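PDB 4RD8: DUF5636 domain-containing protein from Legionella pneumophila subsp. pneumophila str. Philadelphia 1, which is of unknown function, a predominantly helical Legionella pneumophila protein belonging to the uncharacterised DUF5636 family. Local coordinates for residues F88-Q94 with S112-K117. The protein carries 3 engineered substitutions. Residues are numbered along the deposited sequence; the frame is centred on the assembly and turned at random.
Sequences FREGMLQ and SGFMLK
Arg-89 lies flat against Phe-114 and shows how one side chain can serve apolar and polar ends at once. Its CG sits over the middle of the ring in a CH-pi contact, 3.5 Å from the Phe-114 centroid. A bend at chi2 (-91°) then carries the chain across that face, leaving the guanidinium plane only 12° from the ring plane, with Phe-114 CE2 beneath it near the rim. From there the guanidinium grips a single carbonyl oxygen side-on: NE lies 2.8 Å from Ser-112 O, and NH2 makes a longer, more bent bond to the same atom. Ser-112 O lies close to the guanidinium plane, and the paired bonds should limit rotation of the group. Ser-112 OG turns back to Phe-108 O.

Leu-93 supplies the second grip. Its N donates to Met-115 O (2.9 Å) and its O accepts from Lys-117 N (3.0 Å), bracketing Leu-116, while Leu-93 CD1 rests on Phe-114 CD1 at 3.5 Å. Met-115, a selenomethionine, faces the other loop. Its CG is anti to the backbone N (chi1 174°) and runs beside Met-92 CG; two further bends bring CE to Phe-88 CE2, 3.6 Å away. Leu-83, Ala-132 and Trp-135 of the neighbouring helices also touch this side chain.

Between Arg-89 and Leu-93 the 88-94 loop bows outward, and a water links the two loops, accepting from Met-115 N and donating to Arg-89 O and Gly-91 O. Upstream, Arg-89 N donates to Gly-113 O (2.9 Å), on the glycine whose positive phi closes helix 103-111 in a Schellman motif. The backbones of the loops flanking that helix thus meet in a single parallel beta bridge, Leu-93 with Leu-116, within a mainly helical fold that has no regular strand.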
ATOM      1  N   PHE A  88       6.346  -0.787  10.054  1.00 18.21           N
ATOM      2  CA  PHE A  88       6.794  -1.865   9.179  1.00 16.67           C
ATOM      3  C   PHE A  88       8.271  -2.190   9.433  1.00 19.14           C
ATOM      4  O   PHE A  88       9.026  -1.361   9.954  1.00 19.19           O
ATOM      5  CB  PHE A  88       6.599  -1.496   7.706  1.00 16.26           C
ATOM      6  CG  PHE A  88       5.160  -1.495   7.263  1.00 16.65           C
ATOM      7  CD1 PHE A  88       4.301  -0.470   7.641  1.00 17.87           C
ATOM      8  CD2 PHE A  88       4.669  -2.517   6.471  1.00 18.82           C
ATOM      9  CE1 PHE A  88       2.972  -0.475   7.228  1.00 19.30           C
ATOM     10  CE2 PHE A  88       3.347  -2.529   6.053  1.00 18.07           C
ATOM     11  CZ  PHE A  88       2.497  -1.493   6.436  1.00 18.78           C
ATOM     12  N   ARG A  89       8.683  -3.401   9.062  1.00 17.96           N
ATOM     13  CA  ARG A  89      10.101  -3.737   9.108  1.00 17.93           C
ATOM     14  C   ARG A  89      10.847  -2.799   8.175  1.00 20.10           C
ATOM     15  O   ARG A  89      10.318  -2.417   7.125  1.00 21.41           O
ATOM     16  CB  ARG A  89      10.329  -5.172   8.642  1.00 16.34           C
ATOM     17  CG  ARG A  89       9.564  -6.204   9.445  1.00 17.97           C
ATOM     18  CD  ARG A  89      10.363  -6.724  10.633  1.00 22.38           C
ATOM     19  NE  ARG A  89       9.593  -7.750  11.340  1.00 20.47           N
ATOM     20  CZ  ARG A  89      10.094  -8.614  12.213  1.00 22.03           C
ATOM     21  NH1 ARG A  89      11.393  -8.623  12.503  1.00 17.43           N
ATOM     22  NH2 ARG A  89       9.277  -9.488  12.793  1.00 22.34           N
ATOM     23  N   GLU A  90      12.071  -2.452   8.544  1.00 20.63           N
ATOM     24  CA  GLU A  90      12.893  -1.589   7.706  0.59 23.82           C
ATOM     25  C   GLU A  90      13.572  -2.396   6.605  1.00 29.09           C
ATOM     26  O   GLU A  90      14.482  -3.193   6.852  1.00 32.34           O
ATOM     27  CB  GLU A  90      13.940  -0.851   8.531  0.59 26.56           C
ATOM     28  CG  GLU A  90      14.729   0.178   7.735  0.59 27.01           C
ATOM     29  CD  GLU A  90      15.397   1.196   8.627  0.59 31.52           C
ATOM     30  OE1 GLU A  90      15.881   0.806   9.713  0.59 38.49           O
ATOM     31  OE2 GLU A  90      15.428   2.388   8.252  0.59 32.18           O
ATOM     32  N   GLY A  91      13.117  -2.195   5.379  1.00 32.93           N
ATOM     33  CA  GLY A  91      13.650  -2.942   4.257  1.00 33.28           C
ATOM     34  C   GLY A  91      12.559  -3.746   3.579  1.00 21.38           C
ATOM     35  O   GLY A  91      12.041  -4.696   4.161  1.00 27.40           O
HETATM   36  N   MSE A  92      12.195  -3.339   2.365  1.00 26.95           N
HETATM   37  CA  MSE A  92      11.236  -4.095   1.566  1.00 20.81           C
HETATM   38  C   MSE A  92      11.945  -5.348   1.023  1.00 25.77           C
HETATM   39  O   MSE A  92      13.111  -5.273   0.617  1.00 24.31           O
HETATM   40  CB  MSE A  92      10.698  -3.234   0.405  1.00 21.97           C
HETATM   41  CG  MSE A  92       9.856  -2.016   0.821  1.00 30.32           C
HETATM   42 SE   MSE A  92       8.973  -1.162  -0.695  0.45 34.49          SE
HETATM   43  CE  MSE A  92      10.556  -0.654  -1.717  1.00 64.13           C
ATOM     44  N   LEU A  93      11.241  -6.478   1.031  1.00 24.00           N
ATOM     45  CA  LEU A  93      11.818  -7.759   0.611  1.00 20.75           C
ATOM     46  C   LEU A  93      11.394  -8.130  -0.805  1.00 25.40           C
ATOM     47  O   LEU A  93      10.362  -7.672  -1.299  1.00 22.85           O
ATOM     48  CB  LEU A  93      11.381  -8.880   1.562  1.00 23.53           C
ATOM     49  CG  LEU A  93      11.770  -8.721   3.037  1.00 21.95           C
ATOM     50  CD1 LEU A  93      11.395  -9.966   3.805  1.00 24.25           C
ATOM     51  CD2 LEU A  93      13.254  -8.446   3.182  1.00 27.59           C
ATOM     52  N   GLN A  94      12.218  -8.941  -1.458  1.00 22.34           N
ATOM     53  CA  GLN A  94      11.797  -9.682  -2.642  1.00 20.66           C
ATOM     54  C   GLN A  94      12.570 -10.998  -2.578  1.00 20.42           C
ATOM     55  O   GLN A  94      13.428 -11.166  -1.718  1.00 18.20           O
ATOM     56  CB  GLN A  94      12.191  -8.923  -3.902  1.00 19.33           C
ATOM     57  CG  GLN A  94      13.707  -8.760  -4.036  1.00 20.35           C
ATOM     58  CD  GLN A  94      14.126  -8.147  -5.341  1.00 25.08           C
ATOM     59  OE1 GLN A  94      14.011  -6.935  -5.539  1.00 29.50           O
ATOM     60  NE2 GLN A  94      14.633  -8.979  -6.246  1.00 25.97           N
ATOM     61  N   SER A 112       4.393 -10.894   9.711  1.00 15.35           N
ATOM     62  CA  SER A 112       5.585 -10.552  10.472  1.00 16.18           C
ATOM     63  C   SER A 112       5.976  -9.088  10.320  1.00 16.95           C
ATOM     64  O   SER A 112       6.946  -8.647  10.937  1.00 16.24           O
ATOM     65  CB  SER A 112       6.768 -11.442  10.063  1.00 17.08           C
ATOM     66  OG  SER A 112       6.424 -12.817  10.216  1.00 19.63           O
ATOM     67  N   GLY A 113       5.235  -8.340   9.498  1.00 16.06           N
ATOM     68  CA  GLY A 113       5.476  -6.910   9.359  1.00 16.96           C
ATOM     69  C   GLY A 113       6.321  -6.459   8.172  1.00 18.91           C
ATOM     70  O   GLY A 113       6.656  -5.278   8.065  1.00 17.71           O
ATOM     71  N   PHE A 114       6.673  -7.383   7.282  1.00 17.41           N
ATOM     72  CA  PHE A 114       7.465  -7.034   6.106  1.00 14.98           C
ATOM     73  C   PHE A 114       6.603  -6.596   4.928  1.00 16.09           C
ATOM     74  O   PHE A 114       5.575  -7.218   4.632  1.00 16.40           O
ATOM     75  CB  PHE A 114       8.322  -8.231   5.655  1.00 16.19           C
ATOM     76  CG  PHE A 114       9.396  -8.610   6.630  1.00 15.74           C
ATOM     77  CD1 PHE A 114      10.640  -7.994   6.590  1.00 19.07           C
ATOM     78  CD2 PHE A 114       9.163  -9.580   7.597  1.00 16.15           C
ATOM     79  CE1 PHE A 114      11.641  -8.343   7.482  1.00 18.10           C
ATOM     80  CE2 PHE A 114      10.162  -9.925   8.504  1.00 17.72           C
ATOM     81  CZ  PHE A 114      11.407  -9.303   8.444  1.00 17.57           C
HETATM   82  N   MSE A 115       7.040  -5.531   4.251  1.00 17.06           N
HETATM   83  CA  MSE A 115       6.489  -5.159   2.947  1.00 20.25           C
HETATM   84  C   MSE A 115       7.311  -5.855   1.874  1.00 19.23           C
HETATM   85  O   MSE A 115       8.532  -5.941   1.982  1.00 22.97           O
HETATM   86  CB  MSE A 115       6.574  -3.638   2.742  1.00 18.08           C
HETATM   87  CG  MSE A 115       6.145  -3.171   1.336  1.00 16.36           C
HETATM   88 SE   MSE A 115       4.316  -3.599   0.893  0.60 27.58          SE
HETATM   89  CE  MSE A 115       3.458  -2.801   2.428  1.00 21.94           C
ATOM     90  N   LEU A 116       6.641  -6.368   0.844  1.00 16.74           N
ATOM     91  CA  LEU A 116       7.340  -7.006  -0.259  1.00 17.11           C
ATOM     92  C   LEU A 116       6.993  -6.362  -1.590  1.00 19.02           C
ATOM     93  O   LEU A 116       5.972  -5.681  -1.710  1.00 19.54           O
ATOM     94  CB  LEU A 116       6.953  -8.486  -0.311  1.00 19.29           C
ATOM     95  CG  LEU A 116       7.361  -9.281   0.934  1.00 25.65           C
ATOM     96  CD1 LEU A 116       6.198  -9.399   1.881  1.00 25.56           C
ATOM     97  CD2 LEU A 116       7.869 -10.657   0.529  1.00 28.46           C
ATOM     98  N   LYS A 117       7.845  -6.597  -2.587  1.00 19.02           N
ATOM     99  CA  LYS A 117       7.540  -6.268  -3.968  1.00 24.68           C
ATOM    100  C   LYS A 117       6.235  -6.945  -4.362  1.00 24.04           C
ATOM    101  O   LYS A 117       5.938  -8.038  -3.876  1.00 21.04           O
ATOM    102  CB  LYS A 117       8.655  -6.799  -4.866  1.00 30.55           C
ATOM    103  CG  LYS A 117       9.526  -5.760  -5.499  1.00 34.76           C
ATOM    104  CD  LYS A 117      10.541  -6.431  -6.415  1.00 26.72           C
ATOM    105  CE  LYS A 117      11.458  -5.429  -7.068  1.00 37.66           C
ATOM    106  NZ  LYS A 117      12.322  -6.080  -8.089  1.00 39.48           N
TER
HETATM  107  O   HOH W   1       9.443  -4.214   5.093  1.00 20.58           O